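Phthiocerol/phthiodiolone dimycocerosyl transferase (Mycobacterium tuberculosis, PDB 1Q9J) probably catalyses the transfer of mycocerosic acids from mycocerosic acid synthase onto phthiocerol and related diols, the final step in making dimycocerosate wax esters. Local coordinates at residues A[181-186]-A[287-292]; A[261-266]-A[341-346]. All coordinates share one frame; numbering follows the deposited sequence.

How the contacts relate
Contacts 1 and 2 follow one mixed sheet inward from its edge: strand 285-292 forms one edge of it, 260-267 comes next and 342-345 follows. Their centres are about 11 Å apart, and strand 260-267 joins them. Y262 N probably bonds to Y290 O at 2.8 Å, and A288 N to Y264 O at 3.0 Å, while F184 CZ of the covering loop packs on P261 CB at 3.5 Å. Contact 2 ends toward the inferred active site, with the side chain of T345 about 8 Å from that of H124. In contact 1, the side chain of R183 is about 10 Å from that of R312, probably important for recognising the carrier protein.

Contact 1 of 2, residues A[181-186]-A[287-292]; sequences AERFMS and AASYLA
An edge strand of a six-stranded mixed sheet is covered here by a loop, with F184 and R183 of 181-186 resting on S289 and L291 of strand 285-292. The sheet belongs to the later half of a CoA-dependent-acyltransferase-like fold built from two related domains, and the loop comes from the linking region between helix 164-170 and strand 213-216. F184 closes a turn, its N bonding to A181 O at 3.2 Å, and its ring projects from the end of that turn. That ring receives S289 over one face: the CB lies 4.3 Å from the F184 ring centroid, 27° off the normal, a CH-pi contact. At its edge, close to the ring plane, is the backbone N of L291, and F184 CE2 also meets L291 CB at 4.2 Å. The ring sits above the seam between this strand and 260-267, where it also touches V263.

R183 takes a different route. Its CG lies opposite the backbone N across the CA-CB bond (chi1 -176°), which carries the chain out toward the strand; a bend at chi3 (-54°) then turns the guanidinium across S289. The serine hydroxyl meets R183 at two places: OG is 3.7 Å from R183 CB, and it stands above one face of the guanidinium, offset toward the rim. R183 NH1 comes close to S289 O, but the angle is too poor for a hydrogen bond. The charge is instead paired through NH2 with D314 of helix 300-317. Y290, whose CB points away from the loop, packs against the same helix, where its OH bonds to D306. R183 NH1 lies at the edge of the Y290 ring, 4.4 Å from Y290 CB.

Contact 2 of 2, residues A[261-266]-A[341-346]; sequences PYVYPV and LVFCTD
V342 O accepts the backbone N-H of V263 at 3.1 Å, and Y262 CA adds a weaker CA-H...O contact to the same oxygen at 3.6 Å. The Y262 ring turns its edge toward this carbonyl as well. On either side of that bond, V342 N donates to P261 O and C344 N donates to V263 O, the latter at 3.2 Å with an N-H...O angle of 161°. These alternating bonds are the pattern of neighbouring parallel strands, here the inner pair 260-267 and 342-345 of the mixed sheet, whose short segments cross at -23°. Y262, V342 and C344 lie toward helix 237-253. With its CG anti to the backbone N (chi1 -179°), the Y262 ring reaches along the second strand, and its edge meets C344 CB, 3.7 Å from Y262 CE1. The opposite face carries V263 and F343, side by side and pointing the same way, with V263 CB 3.8 Å from F343 CE2. At the end nearer H124, the probable proton acceptor, and D128, which probably helps organise the active site, P265 crosses T345 at about a right angle, P265 CG lying 3.7 Å from T345 CG2.

Contact 1 of 2, residues A[181-186]-A[287-292]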
# COMPACT_ATOMS: atom_id res chain seq x y z
N ALA A 181 17.90 -7.59 0.99
CA ALA A 181 18.88 -7.79 2.05
C ALA A 181 19.91 -8.84 1.65
O ALA A 181 21.12 -8.61 1.73
CB ALA A 181 18.18 -8.22 3.33
N GLU A 182 19.42 -9.99 1.20
CA GLU A 182 20.27 -11.12 0.79
C GLU A 182 21.15 -10.78 -0.42
O GLU A 182 21.97 -11.60 -0.85
CB GLU A 182 19.37 -12.33 0.48
CG GLU A 182 20.06 -13.70 0.41
CD GLU A 182 19.08 -14.87 0.29
OE1 GLU A 182 18.39 -15.20 1.29
OE2 GLU A 182 18.98 -15.46 -0.80
N ARG A 183 21.02 -9.55 -0.94
CA ARG A 183 21.78 -9.10 -2.11
C ARG A 183 22.49 -7.75 -1.91
O ARG A 183 23.37 -7.37 -2.68
CB ARG A 183 20.83 -9.00 -3.30
CG ARG A 183 21.47 -8.63 -4.63
CD ARG A 183 20.42 -8.65 -5.72
NE ARG A 183 19.72 -9.93 -5.76
CZ ARG A 183 18.62 -10.16 -6.47
NH1 ARG A 183 18.09 -9.19 -7.20
NH2 ARG A 183 18.05 -11.36 -6.45
N PHE A 184 22.08 -7.04 -0.87
CA PHE A 184 22.66 -5.74 -0.56
C PHE A 184 23.80 -5.86 0.46
O PHE A 184 24.28 -4.86 0.99
CB PHE A 184 21.57 -4.80 0.00
CG PHE A 184 20.49 -4.44 -0.99
CD1 PHE A 184 19.36 -3.76 -0.58
CD2 PHE A 184 20.63 -4.75 -2.34
CE1 PHE A 184 18.37 -3.39 -1.49
CE2 PHE A 184 19.64 -4.38 -3.26
CZ PHE A 184 18.52 -3.70 -2.83
N MET A 185 24.23 -7.09 0.73
CA MET A 185 25.31 -7.31 1.69
C MET A 185 26.67 -6.89 1.15
O MET A 185 27.55 -6.50 1.92
CB MET A 185 25.36 -8.78 2.11
CG MET A 185 24.34 -9.17 3.19
SD MET A 185 24.53 -8.24 4.74
CE MET A 185 25.89 -9.15 5.53
N SER A 186 26.85 -6.97 -0.17
CA SER A 186 28.11 -6.61 -0.80
C SER A 186 28.32 -5.10 -0.82
O SER A 186 29.45 -4.62 -0.68
CB SER A 186 28.15 -7.15 -2.24
OG SER A 186 27.22 -6.47 -3.05
N ALA A 287 9.35 -8.91 -0.04
CA ALA A 287 10.15 -7.84 -0.60
C ALA A 287 11.14 -8.40 -1.61
O ALA A 287 11.90 -9.34 -1.32
CB ALA A 287 10.91 -7.11 0.51
N ALA A 288 11.13 -7.82 -2.79
CA ALA A 288 12.02 -8.23 -3.85
C ALA A 288 13.13 -7.18 -3.96
O ALA A 288 12.86 -6.01 -4.19
CB ALA A 288 11.25 -8.32 -5.16
N SER A 289 14.38 -7.60 -3.77
CA SER A 289 15.51 -6.68 -3.87
C SER A 289 16.06 -6.67 -5.29
O SER A 289 15.81 -7.59 -6.07
CB SER A 289 16.62 -7.05 -2.88
OG SER A 289 17.16 -8.33 -3.16
N TYR A 290 16.82 -5.63 -5.61
CA TYR A 290 17.40 -5.48 -6.94
C TYR A 290 18.38 -4.32 -6.97
O TYR A 290 17.96 -3.17 -6.90
CB TYR A 290 16.32 -5.21 -7.96
CG TYR A 290 16.88 -4.90 -9.32
CD1 TYR A 290 17.46 -5.89 -10.10
CD2 TYR A 290 16.87 -3.60 -9.82
CE1 TYR A 290 18.01 -5.61 -11.34
CE2 TYR A 290 17.42 -3.30 -11.06
CZ TYR A 290 17.98 -4.31 -11.82
OH TYR A 290 18.50 -4.03 -13.06
N LEU A 291 19.67 -4.62 -7.11
CA LEU A 291 20.70 -3.59 -7.15
C LEU A 291 20.86 -3.03 -8.56
O LEU A 291 21.56 -3.61 -9.38
CB LEU A 291 22.03 -4.16 -6.68
CG LEU A 291 23.16 -3.17 -6.40
CD1 LEU A 291 22.71 -2.15 -5.34
CD2 LEU A 291 24.38 -3.95 -5.92
N ALA A 292 20.21 -1.90 -8.83
CA ALA A 292 20.30 -1.28 -10.15
C ALA A 292 21.61 -0.53 -10.30
O ALA A 292 22.01 0.25 -9.42
CB ALA A 292 19.12 -0.34 -10.36

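Contact 2 of 2, residues A[261-266]-A[341-346]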
# COMPACT_ATOMS: atom_id res chain seq x y z
N PRO A 261 20.10 0.69 -4.89
CA PRO A 261 19.34 -0.43 -4.33
C PRO A 261 17.83 -0.21 -4.48
O PRO A 261 17.31 0.82 -4.06
CB PRO A 261 19.79 -0.47 -2.87
CG PRO A 261 20.13 0.97 -2.60
CD PRO A 261 20.86 1.39 -3.84
N TYR A 262 17.15 -1.17 -5.10
CA TYR A 262 15.72 -1.05 -5.32
C TYR A 262 14.93 -2.15 -4.60
O TYR A 262 15.41 -3.27 -4.44
CB TYR A 262 15.44 -1.10 -6.83
CG TYR A 262 13.99 -0.98 -7.23
CD1 TYR A 262 13.14 -0.07 -6.61
CD2 TYR A 262 13.48 -1.74 -8.28
CE1 TYR A 262 11.81 0.07 -7.03
CE2 TYR A 262 12.17 -1.60 -8.71
CZ TYR A 262 11.34 -0.70 -8.08
OH TYR A 262 10.02 -0.60 -8.51
N VAL A 263 13.74 -1.80 -4.13
CA VAL A 263 12.90 -2.77 -3.43
C VAL A 263 11.43 -2.50 -3.70
O VAL A 263 10.98 -1.36 -3.68
CB VAL A 263 13.11 -2.73 -1.90
CG1 VAL A 263 12.27 -3.81 -1.24
CG2 VAL A 263 14.58 -2.90 -1.55
N TYR A 264 10.68 -3.56 -3.98
CA TYR A 264 9.25 -3.42 -4.23
C TYR A 264 8.52 -4.62 -3.64
O TYR A 264 9.12 -5.67 -3.35
CB TYR A 264 8.94 -3.26 -5.73
CG TYR A 264 9.51 -4.33 -6.62
CD1 TYR A 264 8.68 -5.15 -7.37
CD2 TYR A 264 10.88 -4.53 -6.70
CE1 TYR A 264 9.20 -6.14 -8.19
CE2 TYR A 264 11.42 -5.52 -7.51
CZ TYR A 264 10.57 -6.33 -8.25
OH TYR A 264 11.11 -7.32 -9.05
N PRO A 265 7.20 -4.48 -3.46
CA PRO A 265 6.37 -5.54 -2.89
C PRO A 265 6.04 -6.71 -3.82
O PRO A 265 5.97 -6.55 -5.03
CB PRO A 265 5.12 -4.78 -2.47
CG PRO A 265 4.98 -3.77 -3.58
CD PRO A 265 6.39 -3.28 -3.77
N VAL A 266 5.85 -7.90 -3.23
CA VAL A 266 5.45 -9.10 -3.98
C VAL A 266 4.44 -9.85 -3.13
O VAL A 266 4.79 -10.43 -2.09
CB VAL A 266 6.63 -10.07 -4.30
CG1 VAL A 266 6.08 -11.33 -4.98
CG2 VAL A 266 7.64 -9.41 -5.22
N LEU A 341 17.96 3.74 -0.45
CA LEU A 341 17.11 2.74 -1.06
C LEU A 341 15.94 3.42 -1.74
O LEU A 341 15.45 4.44 -1.27
CB LEU A 341 16.56 1.76 -0.02
CG LEU A 341 17.35 0.49 0.28
CD1 LEU A 341 18.69 0.86 0.88
CD2 LEU A 341 16.55 -0.38 1.24
N VAL A 342 15.51 2.84 -2.85
CA VAL A 342 14.38 3.37 -3.60
C VAL A 342 13.24 2.36 -3.46
O VAL A 342 13.35 1.23 -3.93
CB VAL A 342 14.72 3.54 -5.08
CG1 VAL A 342 13.56 4.18 -5.82
CG2 VAL A 342 15.97 4.37 -5.22
N PHE A 343 12.16 2.78 -2.80
CA PHE A 343 11.01 1.92 -2.61
C PHE A 343 9.89 2.33 -3.53
O PHE A 343 9.56 3.51 -3.63
CB PHE A 343 10.47 1.99 -1.18
CG PHE A 343 11.36 1.35 -0.16
CD1 PHE A 343 12.35 2.09 0.47
CD2 PHE A 343 11.22 0.00 0.15
CE1 PHE A 343 13.20 1.49 1.41
CE2 PHE A 343 12.06 -0.62 1.09
CZ PHE A 343 13.05 0.12 1.72
N CYS A 344 9.31 1.36 -4.22
CA CYS A 344 8.20 1.67 -5.09
C CYS A 344 7.15 0.57 -5.05
O CYS A 344 7.48 -0.61 -5.22
CB CYS A 344 8.69 1.90 -6.52
SG CYS A 344 7.34 2.21 -7.66
N THR A 345 5.90 0.96 -4.80
CA THR A 345 4.78 0.02 -4.73
C THR A 345 3.90 0.12 -5.95
O THR A 345 3.41 1.19 -6.29
CB THR A 345 3.84 0.28 -3.56
OG1 THR A 345 4.58 0.31 -2.34
CG2 THR A 345 2.79 -0.84 -3.48
N ASP A 346 3.69 -1.02 -6.58
CA ASP A 346 2.85 -1.11 -7.75
C ASP A 346 1.43 -1.42 -7.27
O ASP A 346 0.90 -2.49 -7.54
CB ASP A 346 3.40 -2.22 -8.66
CG ASP A 346 4.88 -2.00 -9.02
OD1 ASP A 346 5.16 -1.61 -10.17
OD2 ASP A 346 5.77 -2.21 -8.15